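PDB 3D6L: putative hydrolase from Campylobacter jejuni, which is a hexameric hot dog fold thioesterase that probably hydrolyses acyl-CoA thioesters, long-chain fatty acyl-CoA among them. Local coordinates for residues 36-45 with 73-83; 23-34 with 54-65. All coordinates share one frame; numbering follows the deposited sequence.

Contact 1. Residues 36-45 with 73-83; sequences AGAIAARELS and SKVVNVGNTSI
No ring or amide face enters the join between Leu44, Ala41 and Ala40 on one side and Val75, Val78, Ile83 and Ser73 on the other; the Arg42 guanidinium takes no part, and one of its faces lies over its own helix, with Ala38 O 3.8 Å above the centre of the guanidinium plane. What meets instead is aliphatic. Leu44 CD1 touches two valines: it meets Val78 CG2 tip to tip at 3.5 Å, while the leucine crosses Val75 at a slant, CD1 lying 3.8 Å from Val75 CG1. Leu128 and Lys129 of helix 126-130 also touch Leu44. Ile83 packs on Ala41, with its CG2 3.8 Å from Ala41 CB. The torsion chi1 of -48° sets CG1 of Ile83 opposite the carbonyl carbon, and Ile83 CD1 runs to Ala41 O and to 4.1 Å from Leu44 CB; Tyr112 of strand 100-115 also packs on Ala41. At the other end the residues are small: Ala40 CB rests on Ser73 CB at 3.5 Å, and Ser73 OG gives a weak hydrogen bond to Ala36 O (3.3 Å). Strand 68-78 leaves with a classic bulge, Val76 and Asn77 both facing Ser84, before turning into strand 82-94. Segment 36-42 crosses 73-78 at -52°; a central helix packed on the antiparallel sheet that wraps it is the signature of the hot dog fold.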
loop_
_atom_site.group_PDB
_atom_site.type_symbol
_atom_site.label_atom_id
_atom_site.label_comp_id
_atom_site.label_asym_id
_atom_site.label_seq_id
_atom_site.Cartn_x
_atom_site.Cartn_y
_atom_site.Cartn_z
ATOM N N ALA A 36 -8.652 -3.021 16.504
ATOM C CA ALA A 36 -9.564 -3.945 17.196
ATOM C C ALA A 36 -9.911 -3.456 18.599
ATOM O O ALA A 36 -11.062 -3.554 19.023
ATOM C CB ALA A 36 -8.971 -5.332 17.263
ATOM N N GLY A 37 -8.914 -2.927 19.311
ATOM C CA GLY A 37 -9.134 -2.338 20.628
ATOM C C GLY A 37 -10.091 -1.165 20.544
ATOM O O GLY A 37 -10.977 -1.020 21.383
ATOM N N ALA A 38 -9.919 -0.337 19.514
ATOM C CA ALA A 38 -10.728 0.866 19.327
ATOM C C ALA A 38 -12.215 0.544 19.149
ATOM O O ALA A 38 -13.080 1.213 19.744
ATOM C CB ALA A 38 -10.208 1.670 18.155
ATOM N N ILE A 39 -12.510 -0.481 18.345
ATOM C CA ILE A 39 -13.883 -0.958 18.159
ATOM C C ILE A 39 -14.512 -1.335 19.498
ATOM O O ILE A 39 -15.692 -1.050 19.738
ATOM C CB ILE A 39 -13.948 -2.176 17.198
ATOM C CG1 ILE A 39 -13.643 -1.738 15.764
ATOM C CG2 ILE A 39 -15.334 -2.859 17.257
ATOM C CD1 ILE A 39 -13.292 -2.879 14.859
ATOM N N ALA A 40 -13.719 -1.973 20.361
ATOM C CA ALA A 40 -14.179 -2.389 21.684
ATOM C C ALA A 40 -14.400 -1.189 22.588
ATOM O O ALA A 40 -15.405 -1.126 23.296
ATOM C CB ALA A 40 -13.200 -3.362 22.319
ATOM N N ALA A 41 -13.462 -0.244 22.557
ATOM C CA ALA A 41 -13.542 0.977 23.362
ATOM C C ALA A 41 -14.707 1.881 22.950
ATOM O O ALA A 41 -15.327 2.516 23.802
ATOM C CB ALA A 41 -12.224 1.735 23.308
ATOM N N ARG A 42 -15.004 1.934 21.652
ATOM C CA ARG A 42 -16.126 2.736 21.150
ATOM C C ARG A 42 -17.510 2.237 21.601
ATOM O O ARG A 42 -18.476 2.994 21.560
ATOM C CB ARG A 42 -16.072 2.897 19.629
ATOM C CG ARG A 42 -15.205 4.059 19.163
ATOM C CD ARG A 42 -15.441 4.400 17.688
ATOM N NE ARG A 42 -15.234 3.235 16.825
ATOM C CZ ARG A 42 -14.057 2.846 16.327
ATOM N NH1 ARG A 42 -12.944 3.533 16.582
ATOM N NH2 ARG A 42 -13.996 1.760 15.555
ATOM N N GLU A 43 -17.608 0.980 22.036
ATOM C CA GLU A 43 -18.820 0.506 22.718
ATOM C C GLU A 43 -19.153 1.357 23.956
ATOM O O GLU A 43 -20.312 1.410 24.402
ATOM C CB GLU A 43 -18.675 -0.953 23.137
ATOM C CG GLU A 43 -18.900 -1.951 22.017
ATOM C CD GLU A 43 -18.444 -3.356 22.390
ATOM O OE1 GLU A 43 -18.480 -4.247 21.504
ATOM O OE2 GLU A 43 -18.032 -3.566 23.565
ATOM N N LEU A 44 -18.134 2.011 24.509
ATOM C CA LEU A 44 -18.316 2.923 25.629
ATOM C C LEU A 44 -18.254 4.379 25.197
ATOM O O LEU A 44 -18.507 5.276 25.997
ATOM C CB LEU A 44 -17.283 2.635 26.717
ATOM C CG LEU A 44 -17.680 1.454 27.596
ATOM C CD1 LEU A 44 -16.465 0.650 27.995
ATOM C CD2 LEU A 44 -18.440 1.939 28.807
ATOM N N SER A 45 -17.931 4.598 23.924
ATOM C CA SER A 45 -17.752 5.934 23.368
ATOM C C SER A 45 -17.919 5.898 21.848
ATOM O O SER A 45 -16.928 5.975 21.110
ATOM C CB SER A 45 -16.367 6.466 23.737
ATOM O OG SER A 45 -16.094 7.692 23.088
ATOM N N SER A 73 -11.139 -8.773 21.952
ATOM C CA SER A 73 -11.000 -7.662 22.876
ATOM C C SER A 73 -11.821 -7.843 24.133
ATOM O O SER A 73 -12.946 -8.351 24.090
ATOM C CB SER A 73 -11.414 -6.375 22.193
ATOM O OG SER A 73 -10.625 -6.179 21.036
ATOM N N LYS A 74 -11.238 -7.442 25.260
ATOM C CA LYS A 74 -11.991 -7.302 26.491
ATOM C C LYS A 74 -11.691 -5.960 27.155
ATOM O O LYS A 74 -10.546 -5.667 27.512
ATOM C CB LYS A 74 -11.722 -8.469 27.449
ATOM C CG LYS A 74 -12.627 -8.440 28.683
ATOM C CD LYS A 74 -12.589 -9.736 29.470
ATOM C CE LYS A 74 -13.200 -9.542 30.860
ATOM N NZ LYS A 74 -14.676 -9.278 30.827
ATOM N N VAL A 75 -12.727 -5.143 27.308
ATOM C CA VAL A 75 -12.605 -3.917 28.076
ATOM C C VAL A 75 -12.340 -4.320 29.512
ATOM O O VAL A 75 -13.137 -5.000 30.145
ATOM C CB VAL A 75 -13.848 -3.030 27.977
ATOM C CG1 VAL A 75 -13.673 -1.770 28.823
ATOM C CG2 VAL A 75 -14.113 -2.665 26.524
ATOM N N VAL A 76 -11.184 -3.903 29.992
ATOM C CA VAL A 76 -10.637 -4.330 31.261
ATOM C C VAL A 76 -10.906 -3.260 32.324
ATOM O O VAL A 76 -11.131 -3.576 33.492
ATOM C CB VAL A 76 -9.106 -4.611 31.082
ATOM C CG1 VAL A 76 -8.306 -4.395 32.375
ATOM C CG2 VAL A 76 -8.889 -6.005 30.517
ATOM N N ASN A 77 -10.891 -1.997 31.905
ATOM C CA ASN A 77 -11.061 -0.881 32.821
ATOM C C ASN A 77 -11.672 0.351 32.174
ATOM O O ASN A 77 -11.405 0.656 31.017
ATOM C CB ASN A 77 -9.723 -0.512 33.444
ATOM C CG ASN A 77 -9.852 -0.152 34.898
ATOM O OD1 ASN A 77 -9.638 -0.997 35.774
ATOM N ND2 ASN A 77 -10.238 1.092 35.175
ATOM N N VAL A 78 -12.498 1.054 32.938
ATOM C CA VAL A 78 -13.109 2.292 32.480
ATOM C C VAL A 78 -12.937 3.343 33.563
ATOM O O VAL A 78 -13.246 3.104 34.729
ATOM C CB VAL A 78 -14.614 2.112 32.151
ATOM C CG1 VAL A 78 -15.222 3.419 31.685
ATOM C CG2 VAL A 78 -14.813 1.041 31.086
ATOM N N GLY A 79 -12.418 4.499 33.170
ATOM C CA GLY A 79 -12.236 5.619 34.078
ATOM C C GLY A 79 -13.308 6.647 33.800
ATOM O O GLY A 79 -14.421 6.295 33.432
ATOM N N ASN A 80 -12.968 7.916 33.979
ATOM C CA ASN A 80 -13.879 9.014 33.692
ATOM C C ASN A 80 -13.934 9.278 32.177
ATOM O O ASN A 80 -15.022 9.460 31.614
ATOM C CB ASN A 80 -13.475 10.247 34.525
ATOM C CG ASN A 80 -13.836 11.569 33.860
ATOM O OD1 ASN A 80 -15.002 11.979 33.837
ATOM N ND2 ASN A 80 -12.822 12.258 33.330
ATOM N N THR A 81 -12.763 9.268 31.528
ATOM C CA THR A 81 -12.658 9.391 30.064
ATOM C C THR A 81 -11.839 8.267 29.394
ATOM O O THR A 81 -11.883 8.114 28.166
ATOM C CB THR A 81 -12.041 10.745 29.624
ATOM O OG1 THR A 81 -10.766 10.913 30.250
ATOM C CG2 THR A 81 -12.944 11.914 29.987
ATOM N N SER A 82 -11.093 7.492 30.183
ATOM C CA SER A 82 -10.165 6.516 29.614
ATOM C C SER A 82 -10.766 5.113 29.559
ATOM O O SER A 82 -11.632 4.785 30.364
ATOM C CB SER A 82 -8.846 6.504 30.387
ATOM O OG SER A 82 -8.997 5.844 31.636
ATOM N N ILE A 83 -10.295 4.299 28.609
ATOM C CA ILE A 83 -10.787 2.935 28.402
ATOM C C ILE A 83 -9.644 1.949 28.115
ATOM O O ILE A 83 -8.942 2.077 27.108
ATOM C CB ILE A 83 -11.812 2.863 27.227
ATOM C CG1 ILE A 83 -12.881 3.956 27.349
ATOM C CG2 ILE A 83 -12.439 1.470 27.137
ATOM C CD1 ILE A 83 -13.610 4.277 26.050
#

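Contact 2. Residues 23-34 with 54-65; sequences NIFGGWILSQID and MDKVVFKEPVFI
Val63 and Ile24 press together where the chain leading into helix 26-42 runs past the segment that follows strand 48-58. Val63 CG1, placed opposite its own backbone N (chi1 -179°), lies 3.7 Å from Ile24 CG1, the two side chains crossing at a slant; CG2, the other branch of Val63, slides past Ile29 and reaches its CD1 at 3.6 Å. The backbones lock this pair. Ile24 N gives a nearly straight hydrogen bond to Val63 O (2.8 Å, 167° at the hydrogen), arriving from outside the carbonyl plane, while a water donates to Ile24 O and accepts from Val63 N, completing the link. Thr18 and Ala13 also pack against Ile24. Met54 anchors the far end: its chain bends at chi2 and carries CE to Asp34 CB and Ile33 CG2, 4.0 Å from each. The carboxylate of Asp34 has its OD1 bonded to Thr51. Between these ends Leu30 stands at about a right angle to Phe59, with Leu30 CD2 in the plane of the ring at its edge, 3.7 Å from Phe59 CZ. Strand 48-58 is one of the two outermost within the chain, but Met54, Val57 and Val58 pair antiparallel with a strand of a neighbouring subunit. A helix held against a strand that carries the sheet into another copy is characteristic of the hot dog dimer.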
loop_
_atom_site.group_PDB
_atom_site.type_symbol
_atom_site.label_atom_id
_atom_site.label_comp_id
_atom_site.label_asym_id
_atom_site.label_seq_id
_atom_site.Cartn_x
_atom_site.Cartn_y
_atom_site.Cartn_z
ATOM N N ASN A 23 8.506 -13.318 7.878
ATOM C CA ASN A 23 7.342 -13.416 8.748
ATOM C C ASN A 23 6.478 -12.173 8.621
ATOM O O ASN A 23 6.945 -11.136 8.127
ATOM C CB ASN A 23 7.765 -13.627 10.203
ATOM C CG ASN A 23 8.531 -14.931 10.402
ATOM O OD1 ASN A 23 8.292 -15.930 9.704
ATOM N ND2 ASN A 23 9.461 -14.923 11.345
ATOM N N ILE A 24 5.222 -12.272 9.054
ATOM C CA ILE A 24 4.334 -11.120 9.037
ATOM C C ILE A 24 4.867 -10.042 9.983
ATOM O O ILE A 24 5.174 -10.307 11.147
ATOM C CB ILE A 24 2.869 -11.495 9.363
ATOM C CG1 ILE A 24 2.303 -12.460 8.313
ATOM C CG2 ILE A 24 1.995 -10.252 9.455
ATOM C CD1 ILE A 24 2.324 -11.950 6.859
ATOM N N PHE A 25 4.990 -8.833 9.447
ATOM C CA PHE A 25 5.573 -7.698 10.135
ATOM C C PHE A 25 4.804 -7.373 11.416
ATOM O O PHE A 25 3.581 -7.268 11.402
ATOM C CB PHE A 25 5.616 -6.517 9.149
ATOM C CG PHE A 25 6.105 -5.223 9.730
ATOM C CD1 PHE A 25 5.419 -4.038 9.455
ATOM C CD2 PHE A 25 7.257 -5.171 10.523
ATOM C CE1 PHE A 25 5.854 -2.813 9.975
ATOM C CE2 PHE A 25 7.707 -3.952 11.052
ATOM C CZ PHE A 25 7.001 -2.771 10.779
ATOM N N GLY A 26 5.532 -7.237 12.523
ATOM C CA GLY A 26 4.945 -6.931 13.828
ATOM C C GLY A 26 4.128 -5.653 13.839
ATOM O O GLY A 26 3.093 -5.588 14.499
ATOM N N GLY A 27 4.587 -4.641 13.103
ATOM C CA GLY A 27 3.859 -3.373 12.950
ATOM C C GLY A 27 2.488 -3.490 12.285
ATOM O O GLY A 27 1.559 -2.740 12.624
ATOM N N TRP A 28 2.365 -4.412 11.328
ATOM C CA TRP A 28 1.069 -4.759 10.754
ATOM C C TRP A 28 0.160 -5.360 11.831
ATOM O O TRP A 28 -1.018 -5.017 11.897
ATOM C CB TRP A 28 1.232 -5.721 9.572
ATOM C CG TRP A 28 -0.066 -6.170 8.936
ATOM C CD1 TRP A 28 -0.737 -5.551 7.918
ATOM C CD2 TRP A 28 -0.838 -7.341 9.272
ATOM N NE1 TRP A 28 -1.880 -6.257 7.601
ATOM C CE2 TRP A 28 -1.965 -7.358 8.414
ATOM C CE3 TRP A 28 -0.691 -8.368 10.215
ATOM C CZ2 TRP A 28 -2.940 -8.366 8.472
ATOM C CZ3 TRP A 28 -1.657 -9.368 10.274
ATOM C CH2 TRP A 28 -2.771 -9.357 9.406
ATOM N N ILE A 29 0.704 -6.238 12.679
ATOM C CA ILE A 29 -0.104 -6.843 13.755
ATOM C C ILE A 29 -0.579 -5.779 14.729
ATOM O O ILE A 29 -1.762 -5.715 15.078
ATOM C CB ILE A 29 0.640 -7.938 14.557
ATOM C CG1 ILE A 29 1.286 -8.968 13.628
ATOM C CG2 ILE A 29 -0.339 -8.638 15.484
ATOM C CD1 ILE A 29 2.216 -9.931 14.350
ATOM N N LEU A 30 0.357 -4.948 15.165
ATOM C CA LEU A 30 0.067 -3.841 16.067
ATOM C C LEU A 30 -1.000 -2.884 15.535
ATOM O O LEU A 30 -1.724 -2.273 16.318
ATOM C CB LEU A 30 1.365 -3.093 16.381
ATOM C CG LEU A 30 2.002 -3.320 17.757
ATOM C CD1 LEU A 30 1.646 -4.662 18.353
ATOM C CD2 LEU A 30 3.500 -3.187 17.658
ATOM N N SER A 31 -1.079 -2.751 14.208
ATOM C CA SER A 31 -2.129 -1.965 13.544
ATOM C C SER A 31 -3.487 -2.612 13.776
ATOM O O SER A 31 -4.455 -1.930 14.148
ATOM C CB SER A 31 -1.872 -1.858 12.037
ATOM O OG SER A 31 -0.594 -1.311 11.767
ATOM N N GLN A 32 -3.547 -3.928 13.554
ATOM C CA GLN A 32 -4.745 -4.713 13.830
ATOM C C GLN A 32 -5.179 -4.596 15.291
ATOM O O GLN A 32 -6.375 -4.479 15.586
ATOM C CB GLN A 32 -4.530 -6.186 13.472
ATOM C CG GLN A 32 -3.884 -6.446 12.105
ATOM C CD GLN A 32 -4.392 -5.534 10.971
ATOM O OE1 GLN A 32 -5.603 -5.366 10.767
ATOM N NE2 GLN A 32 -3.446 -4.952 10.221
ATOM N N ILE A 33 -4.200 -4.617 16.197
ATOM C CA ILE A 33 -4.464 -4.516 17.639
ATOM C C ILE A 33 -5.057 -3.156 17.978
ATOM O O ILE A 33 -6.086 -3.073 18.658
ATOM C CB ILE A 33 -3.193 -4.803 18.468
ATOM C CG1 ILE A 33 -2.848 -6.297 18.374
ATOM C CG2 ILE A 33 -3.366 -4.362 19.919
ATOM C CD1 ILE A 33 -1.439 -6.663 18.808
ATOM N N ASP A 34 -4.424 -2.097 17.477
ATOM C CA ASP A 34 -4.884 -0.744 17.727
ATOM C C ASP A 34 -6.316 -0.551 17.232
ATOM O O ASP A 34 -7.159 -0.008 17.949
ATOM C CB ASP A 34 -3.933 0.276 17.093
ATOM C CG ASP A 34 -4.137 1.685 17.642
ATOM O OD1 ASP A 34 -4.880 1.848 18.634
ATOM O OD2 ASP A 34 -3.555 2.640 17.090
ATOM N N MET A 54 -0.118 1.979 25.132
ATOM C CA MET A 54 -0.039 0.538 24.961
ATOM C C MET A 54 0.932 -0.047 25.968
ATOM O O MET A 54 2.074 0.396 26.069
ATOM C CB MET A 54 0.468 0.178 23.571
ATOM C CG MET A 54 -0.564 0.165 22.500
ATOM S SD MET A 54 -0.163 -1.086 21.263
ATOM C CE MET A 54 -1.513 -0.793 20.110
ATOM N N ASP A 55 0.480 -1.057 26.693
ATOM C CA ASP A 55 1.321 -1.769 27.631
ATOM C C ASP A 55 1.250 -3.257 27.385
ATOM O O ASP A 55 0.355 -3.727 26.694
ATOM C CB ASP A 55 0.862 -1.477 29.048
ATOM C CG ASP A 55 1.740 -0.474 29.735
ATOM O OD1 ASP A 55 1.394 0.736 29.678
ATOM O OD2 ASP A 55 2.792 -0.900 30.301
ATOM N N LYS A 56 2.200 -3.991 27.953
ATOM C CA LYS A 56 2.137 -5.453 28.019
ATOM C C LYS A 56 1.787 -6.119 26.686
ATOM O O LYS A 56 0.975 -7.048 26.630
ATOM C CB LYS A 56 1.167 -5.907 29.131
ATOM C CG LYS A 56 1.486 -5.351 30.527
ATOM C CD LYS A 56 2.838 -5.857 31.029
ATOM C CE LYS A 56 3.402 -4.998 32.157
ATOM N NZ LYS A 56 4.851 -5.313 32.354
ATOM N N VAL A 57 2.385 -5.626 25.606
ATOM C CA VAL A 57 2.261 -6.310 24.331
ATOM C C VAL A 57 3.335 -7.375 24.230
ATOM O O VAL A 57 4.501 -7.132 24.548
ATOM C CB VAL A 57 2.177 -5.347 23.096
ATOM C CG1 VAL A 57 2.321 -3.888 23.501
ATOM C CG2 VAL A 57 3.122 -5.768 21.950
ATOM N N VAL A 58 2.920 -8.573 23.841
ATOM C CA VAL A 58 3.812 -9.717 23.808
ATOM C C VAL A 58 3.657 -10.397 22.465
ATOM O O VAL A 58 2.554 -10.793 22.075
ATOM C CB VAL A 58 3.516 -10.737 24.969
ATOM C CG1 VAL A 58 4.498 -11.930 24.926
ATOM C CG2 VAL A 58 3.536 -10.047 26.352
ATOM N N PHE A 59 4.764 -10.510 21.746
ATOM C CA PHE A 59 4.786 -11.259 20.497
ATOM C C PHE A 59 5.129 -12.699 20.842
ATOM O O PHE A 59 6.295 -13.104 20.840
ATOM C CB PHE A 59 5.781 -10.640 19.512
ATOM C CG PHE A 59 5.432 -9.234 19.122
ATOM C CD1 PHE A 59 4.454 -8.988 18.153
ATOM C CD2 PHE A 59 6.058 -8.153 19.737
ATOM C CE1 PHE A 59 4.110 -7.689 17.795
ATOM C CE2 PHE A 59 5.724 -6.843 19.390
ATOM C CZ PHE A 59 4.747 -6.609 18.415
ATOM N N LYS A 60 4.090 -13.454 21.175
ATOM C CA LYS A 60 4.231 -14.821 21.659
ATOM C C LYS A 60 4.718 -15.767 20.571
ATOM O O LYS A 60 5.484 -16.685 20.839
ATOM C CB LYS A 60 2.893 -15.325 22.197
ATOM C CG LYS A 60 2.252 -14.397 23.187
ATOM C CD LYS A 60 0.886 -14.897 23.579
ATOM C CE LYS A 60 0.234 -13.913 24.521
ATOM N NZ LYS A 60 -1.044 -14.428 25.063
ATOM N N GLU A 61 4.281 -15.537 19.341
ATOM C CA GLU A 61 4.518 -16.493 18.277
ATOM C C GLU A 61 4.577 -15.756 16.940
ATOM O O GLU A 61 3.891 -14.754 16.777
ATOM C CB GLU A 61 3.378 -17.515 18.291
ATOM C CG GLU A 61 3.773 -18.955 17.989
ATOM C CD GLU A 61 4.742 -19.539 18.995
ATOM O OE1 GLU A 61 4.525 -19.365 20.222
ATOM O OE2 GLU A 61 5.720 -20.186 18.542
ATOM N N PRO A 62 5.401 -16.247 15.983
ATOM C CA PRO A 62 5.444 -15.671 14.627
ATOM C C PRO A 62 4.105 -15.789 13.901
ATOM O O PRO A 62 3.339 -16.744 14.124
ATOM C CB PRO A 62 6.470 -16.537 13.896
ATOM C CG PRO A 62 7.227 -17.263 14.956
ATOM C CD PRO A 62 6.322 -17.391 16.128
ATOM N N VAL A 63 3.828 -14.817 13.041
ATOM C CA VAL A 63 2.662 -14.861 12.161
ATOM C C VAL A 63 3.176 -15.089 10.732
ATOM O O VAL A 63 4.192 -14.500 10.336
ATOM C CB VAL A 63 1.821 -13.560 12.271
ATOM C CG1 VAL A 63 0.597 -13.609 11.378
ATOM C CG2 VAL A 63 1.399 -13.330 13.709
ATOM N N PHE A 64 2.494 -15.959 9.983
ATOM C CA PHE A 64 2.895 -16.286 8.610
ATOM C C PHE A 64 1.913 -15.780 7.563
ATOM O O PHE A 64 0.735 -15.520 7.862
ATOM C CB PHE A 64 3.076 -17.800 8.427
ATOM C CG PHE A 64 4.040 -18.426 9.400
ATOM C CD1 PHE A 64 3.765 -19.670 9.954
ATOM C CD2 PHE A 64 5.223 -17.771 9.762
ATOM C CE1 PHE A 64 4.643 -20.257 10.863
ATOM C CE2 PHE A 64 6.112 -18.345 10.665
ATOM C CZ PHE A 64 5.824 -19.589 11.220
ATOM N N ILE A 65 2.413 -15.652 6.333
ATOM C CA ILE A 65 1.574 -15.414 5.162
ATOM C C ILE A 65 0.455 -16.450 5.130
ATOM O O ILE A 65 0.690 -17.652 5.321
ATOM C CB ILE A 65 2.404 -15.490 3.853
ATOM C CG1 ILE A 65 3.402 -14.321 3.782
ATOM C CG2 ILE A 65 1.497 -15.516 2.625
ATOM C CD1 ILE A 65 4.499 -14.467 2.734
HETATM O O HOH W 1 5.878 -12.273 13.213
#

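Overall arrangement
Both contacts fasten helix 26-42 to the same antiparallel sheet, on opposite sides of the chain's centre, with centres about 20 Å apart. Contact 1 takes the C-terminal part of the helix and the hairpin of strands 68-78 and 82-94; contact 2 takes the N-terminal part, its lead-in, and strand 48-58, outermost within the chain but continued by a neighbouring subunit. Contact 1 is the more buried and almost wholly aliphatic, with one weak polar tie. Contact 2 buries more surface yet is partly open: its helical portion is apolar, whereas the end at 23-24 and 62-65 adds a backbone hydrogen bond and a water to its apolar contacts. Contact 1 has little of another chain near it.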